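Local structure of primase X domain-containing protein (Sulfolobus solfataricus, 4WYH) at residues L108-I111 with E112-K116. The protein is PriX, a noncatalytic subunit of the archaeal eukaryotic-type primase, essential for efficient primer synthesis. Residues are numbered along the deposited sequence; the frame is centred on the assembly and turned at random.
Sequences LKRI and EERDK
Arg110 and Arg114, one turn apart on helix 108-114, run side by side in the same direction and stack their guanidinium groups face on face, with centres 3.8 Å apart and planes within 8° of parallel. Arg114 NH2 sits over the centre of the Arg110 group, 3.4 Å from its CZ, while Arg110 NE lies over the Arg114 group. Like charges thus come close, probably tolerated because this surface is accessible to water. Arg110 CG swings anti to the backbone N (chi1 172°), and a bend at chi3 turns its head flat against the straighter Arg114, whose CD rests on Arg110 CG. Arg110 also makes a cation-pi contact with Trp106, which touches Arg114 as well. One residue earlier along the helix, Lys109, bent at chi2 and chi4, crosses Glu113 obliquely and wraps its CG, CE and NZ round OE1, the NZ in a long salt bridge at 3.7 Å. Beneath these pairs, four successive i to i+4 backbone bonds hold the turns together, from Glu112 N to Leu108 O (2.9 Å) through Asp115 N to Ile111 O (2.7 Å). Asp115 then leaves the helical conformation and serves as N-cap of helix 116-128: OD1 accepts from Met118 N, and OD2 is paired with Arg49 in a salt bridge. Past this junction Lys116 reaches back, its NZ giving a 2.9 Å hydrogen bond to Glu112 O and a weak one, within a salt bridge, to Glu112 OE2. The buried Ile111 faces inward, against Met118 and Tyr119 of helix 116-128 and Trp34 of helix 33-41; Leu108 meets Trp34 and Ile122, so the short helix packs on both neighbours.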
loop_
_atom_site.group_PDB
_atom_site.type_symbol
_atom_site.label_atom_id
_atom_site.label_comp_id
_atom_site.label_asym_id
_atom_site.label_seq_id
_atom_site.Cartn_x
_atom_site.Cartn_y
_atom_site.Cartn_z
ATOM N N LEU A 108 -5.329 4.209 -9.951
ATOM C CA LEU A 108 -4.295 5.092 -10.426
ATOM C C LEU A 108 -4.869 6.413 -10.801
ATOM O O LEU A 108 -4.257 7.423 -10.572
ATOM C CB LEU A 108 -3.571 4.467 -11.614
ATOM C CG LEU A 108 -2.675 3.345 -11.157
ATOM C CD1 LEU A 108 -2.533 2.301 -12.229
ATOM C CD2 LEU A 108 -1.342 3.908 -10.778
ATOM N N LYS A 109 -6.033 6.406 -11.435
ATOM C CA LYS A 109 -6.719 7.670 -11.788
ATOM C C LYS A 109 -6.992 8.583 -10.567
ATOM O O LYS A 109 -6.721 9.770 -10.589
ATOM C CB LYS A 109 -8.043 7.367 -12.535
ATOM C CG LYS A 109 -8.576 8.525 -13.364
ATOM C CD LYS A 109 -7.553 9.047 -14.383
ATOM C CE LYS A 109 -7.926 10.403 -14.998
ATOM N NZ LYS A 109 -9.326 10.431 -15.477
ATOM N N ARG A 110 -7.573 8.036 -9.507
ATOM C CA ARG A 110 -7.841 8.803 -8.312
ATOM C C ARG A 110 -6.538 9.253 -7.670
ATOM O O ARG A 110 -6.426 10.361 -7.220
ATOM C CB ARG A 110 -8.666 7.995 -7.335
ATOM C CG ARG A 110 -8.849 8.616 -5.969
ATOM C CD ARG A 110 -9.792 7.828 -5.045
ATOM N NE ARG A 110 -11.188 7.986 -5.472
ATOM C CZ ARG A 110 -12.224 7.622 -4.748
ATOM N NH1 ARG A 110 -12.021 7.005 -3.624
ATOM N NH2 ARG A 110 -13.459 7.844 -5.175
ATOM N N ILE A 111 -5.577 8.371 -7.576
ATOM C CA ILE A 111 -4.278 8.754 -7.041
ATOM C C ILE A 111 -3.692 9.944 -7.835
ATOM O O ILE A 111 -3.201 10.904 -7.214
ATOM C CB ILE A 111 -3.303 7.558 -6.998
ATOM C CG1 ILE A 111 -3.757 6.514 -5.959
ATOM C CG2 ILE A 111 -1.873 8.004 -6.694
ATOM C CD1 ILE A 111 -3.332 5.110 -6.329
ATOM N N GLU A 112 -3.722 9.896 -9.181
ATOM C CA GLU A 112 -3.331 11.052 -9.978
ATOM C C GLU A 112 -4.072 12.343 -9.576
ATOM O O GLU A 112 -3.485 13.404 -9.449
ATOM C CB GLU A 112 -3.548 10.778 -11.468
ATOM C CG GLU A 112 -2.674 11.630 -12.374
ATOM C CD GLU A 112 -3.187 13.062 -12.525
ATOM O OE1 GLU A 112 -4.444 13.274 -12.517
ATOM O OE2 GLU A 112 -2.332 13.999 -12.622
ATOM N N GLU A 113 -5.367 12.209 -9.421
ATOM C CA GLU A 113 -6.256 13.324 -9.130
ATOM C C GLU A 113 -6.072 13.924 -7.731
ATOM O O GLU A 113 -6.153 15.134 -7.570
ATOM C CB GLU A 113 -7.720 12.925 -9.343
ATOM C CG GLU A 113 -8.118 12.871 -10.832
ATOM C CD GLU A 113 -9.580 12.424 -11.108
ATOM O OE1 GLU A 113 -9.859 11.617 -12.029
ATOM O OE2 GLU A 113 -10.505 12.918 -10.393
ATOM N N ARG A 114 -5.826 13.074 -6.733
ATOM C CA ARG A 114 -5.794 13.478 -5.351
ATOM C C ARG A 114 -4.373 13.565 -4.750
ATOM O O ARG A 114 -4.169 14.267 -3.793
ATOM C CB ARG A 114 -6.574 12.449 -4.542
ATOM C CG ARG A 114 -8.055 12.364 -4.890
ATOM C CD ARG A 114 -8.775 11.582 -3.850
ATOM N NE ARG A 114 -10.223 11.472 -4.050
ATOM C CZ ARG A 114 -11.029 10.861 -3.214
ATOM N NH1 ARG A 114 -10.532 10.265 -2.144
ATOM N NH2 ARG A 114 -12.317 10.814 -3.467
ATOM N N ASP A 115 -3.431 12.794 -5.284
ATOM C CA ASP A 115 -2.156 12.623 -4.611
ATOM C C ASP A 115 -1.055 12.437 -5.629
ATOM O O ASP A 115 -0.540 11.358 -5.814
ATOM C CB ASP A 115 -2.273 11.464 -3.635
ATOM C CG ASP A 115 -1.112 11.356 -2.647
ATOM O OD1 ASP A 115 -0.043 11.999 -2.747
ATOM O OD2 ASP A 115 -1.309 10.511 -1.739
ATOM N N LYS A 116 -0.698 13.527 -6.279
ATOM C CA LYS A 116 0.390 13.484 -7.247
ATOM C C LYS A 116 1.708 13.109 -6.638
ATOM O O LYS A 116 2.509 12.534 -7.307
ATOM C CB LYS A 116 0.475 14.779 -8.025
ATOM C CG LYS A 116 -0.732 15.070 -8.900
ATOM C CD LYS A 116 -0.696 16.472 -9.473
ATOM C CE LYS A 116 -1.712 16.600 -10.597
ATOM N NZ LYS A 116 -3.061 16.141 -10.238
#